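Local coordinates for protein cephalosporin acylase (Bacillus halodurans, PDB 2NLZ) that is of unproven function but, as a gamma-glutamyltranspeptidase-family member of the Ntn clan named a cephalosporin acylase, probably hydrolyses amide bonds, at residues A47-I52 / Y133-L138. The protein carries 1 engineered substitution. Sequence-based numbering, arbitrary orientation.
Sequences AIDAAI and YGNLPL
Asp-49, in the first turn of helix 47-61, reaches out to the loop 133-138 and takes two consecutive backbone N-H groups with its carboxylate. Its CB is directed at the loop. A chi1 of -70° turns CG away from the carbonyl carbon and to the side of the backbone N, which brings the carboxylate to the amides of Asn-135 and Leu-136; Asp-49 CG also has Leu-136 CG against it at 3.8 Å. Of the two oxygens, Asp-49 OD2 accepts the N-H of Asn-135 through its syn lone pair, 2.7 Å from Asn-135 N and nearly straight at 163°. Asp-49 OD1 accepts from Leu-136 N at 3.1 Å, but here the donor comes in from above the carboxylate plane, 36° out of it. A weak third bond runs from Leu-136 N to OD2. OD2 also takes the N-H of Asn-46, so a buried carboxylate in the first turn of a helix holds backbone N-H groups both of a neighbouring loop and of the residue just ahead of the helix. Were Asp-49 an alanine, the N-H groups of Asn-135 and Leu-136 would probably lose their shared acceptor, and the loop its polar tie to the helix.

Gly-134 passes close to the carboxylate, its CA 3.5 Å from Asp-49 OD1. One residue before Asp-49, Ile-48 lays CG1 and CD1 against Tyr-133 CB, with CD1 also 3.6 Å from Tyr-133 O; that carbonyl accepts a bond from the Asn-46 side chain. One turn further along the helix, Ile-52 CG2 meets Leu-138 CD1 at 3.9 Å. The contact joins the loop between helix 122-133 and helix 138-141 to the first turns of helix 47-61. Ile-52 and Leu-138 both pack on helix 122-133, Leu-136 touches Ile-40 of helix 31-42, and Ala-50 and Ala-51 rest on strand 359-365.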
loop_
_atom_site.group_PDB
_atom_site.type_symbol
_atom_site.label_atom_id
_atom_site.label_comp_id
_atom_site.label_asym_id
_atom_site.label_seq_id
_atom_site.Cartn_x
_atom_site.Cartn_y
_atom_site.Cartn_z
ATOM N N ALA D 47 10.460 -25.894 -29.929
ATOM C CA ALA D 47 9.429 -25.101 -29.272
ATOM C C ALA D 47 8.018 -25.557 -29.648
ATOM O O ALA D 47 7.109 -25.510 -28.815
ATOM C CB ALA D 47 9.623 -23.624 -29.575
ATOM N N ILE D 48 7.850 -26.009 -30.891
ATOM C CA ILE D 48 6.566 -26.512 -31.375
ATOM C C ILE D 48 6.219 -27.808 -30.644
ATOM O O ILE D 48 5.121 -27.953 -30.090
ATOM C CB ILE D 48 6.572 -26.743 -32.910
ATOM C CG1 ILE D 48 6.678 -25.418 -33.667
ATOM C CG2 ILE D 48 5.323 -27.474 -33.363
ATOM C CD1 ILE D 48 8.105 -25.017 -34.048
ATOM N N ASP D 49 7.166 -28.742 -30.629
ATOM C CA ASP D 49 6.988 -29.982 -29.894
ATOM C C ASP D 49 6.566 -29.675 -28.471
ATOM O O ASP D 49 5.548 -30.186 -28.005
ATOM C CB ASP D 49 8.273 -30.804 -29.890
ATOM C CG ASP D 49 8.607 -31.381 -31.247
ATOM O OD1 ASP D 49 7.755 -32.092 -31.828
ATOM O OD2 ASP D 49 9.736 -31.138 -31.717
ATOM N N ALA D 50 7.333 -28.809 -27.803
ATOM C CA ALA D 50 7.059 -28.400 -26.416
ATOM C C ALA D 50 5.663 -27.809 -26.215
ATOM O O ALA D 50 5.025 -28.053 -25.193
ATOM C CB ALA D 50 8.124 -27.428 -25.921
ATOM N N ALA D 51 5.204 -27.033 -27.197
ATOM C CA ALA D 51 3.897 -26.425 -27.154
ATOM C C ALA D 51 2.826 -27.509 -27.135
ATOM O O ALA D 51 1.897 -27.455 -26.328
ATOM C CB ALA D 51 3.716 -25.513 -28.338
ATOM N N ILE D 52 2.976 -28.498 -28.014
ATOM C CA ILE D 52 2.052 -29.632 -28.085
ATOM C C ILE D 52 2.113 -30.427 -26.783
ATOM O O ILE D 52 1.088 -30.802 -26.239
ATOM C CB ILE D 52 2.338 -30.526 -29.313
ATOM C CG1 ILE D 52 2.195 -29.719 -30.608
ATOM C CG2 ILE D 52 1.391 -31.707 -29.365
ATOM C CD1 ILE D 52 2.872 -30.349 -31.817
ATOM N N TYR D 133 6.058 -28.728 -38.333
ATOM C CA TYR D 133 7.183 -27.985 -37.737
ATOM C C TYR D 133 7.818 -28.611 -36.504
ATOM O O TYR D 133 8.747 -28.040 -35.947
ATOM C CB TYR D 133 6.782 -26.532 -37.425
ATOM C CG TYR D 133 6.289 -25.769 -38.630
ATOM C CD1 TYR D 133 7.168 -25.401 -39.650
ATOM C CD2 TYR D 133 4.937 -25.433 -38.766
ATOM C CE1 TYR D 133 6.723 -24.707 -40.762
ATOM C CE2 TYR D 133 4.481 -24.739 -39.881
ATOM C CZ TYR D 133 5.378 -24.383 -40.876
ATOM O OH TYR D 133 4.922 -23.697 -41.980
ATOM N N GLY D 134 7.335 -29.773 -36.074
ATOM C CA GLY D 134 7.920 -30.455 -34.917
ATOM C C GLY D 134 9.020 -31.438 -35.278
ATOM O O GLY D 134 9.125 -31.866 -36.424
ATOM N N ASN D 135 9.844 -31.799 -34.299
ATOM C CA ASN D 135 10.918 -32.776 -34.498
ATOM C C ASN D 135 10.512 -34.185 -34.085
ATOM O O ASN D 135 11.008 -35.174 -34.633
ATOM C CB ASN D 135 12.170 -32.381 -33.708
ATOM C CG ASN D 135 12.952 -31.261 -34.359
ATOM O OD1 ASN D 135 12.831 -31.015 -35.562
ATOM N ND2 ASN D 135 13.772 -30.577 -33.568
ATOM N N LEU D 136 9.615 -34.268 -33.107
ATOM C CA LEU D 136 9.236 -35.538 -32.502
ATOM C C LEU D 136 7.888 -36.027 -33.005
ATOM O O LEU D 136 7.034 -35.221 -33.380
ATOM C CB LEU D 136 9.160 -35.392 -30.983
ATOM C CG LEU D 136 10.306 -34.691 -30.272
ATOM C CD1 LEU D 136 10.026 -34.685 -28.792
ATOM C CD2 LEU D 136 11.629 -35.380 -30.578
ATOM N N PRO D 137 7.682 -37.354 -32.988
ATOM C CA PRO D 137 6.356 -37.853 -33.321
ATOM C C PRO D 137 5.385 -37.520 -32.187
ATOM O O PRO D 137 5.798 -37.376 -31.031
ATOM C CB PRO D 137 6.565 -39.365 -33.433
ATOM C CG PRO D 137 7.738 -39.647 -32.533
ATOM C CD PRO D 137 8.624 -38.439 -32.649
ATOM N N LEU D 138 4.109 -37.390 -32.535
ATOM C CA LEU D 138 3.049 -37.027 -31.599
ATOM C C LEU D 138 3.054 -37.885 -30.332
ATOM O O LEU D 138 2.757 -37.394 -29.245
ATOM C CB LEU D 138 1.699 -37.132 -32.309
ATOM C CG LEU D 138 0.604 -36.138 -31.953
ATOM C CD1 LEU D 138 1.166 -34.729 -31.881
ATOM C CD2 LEU D 138 -0.516 -36.216 -32.961
#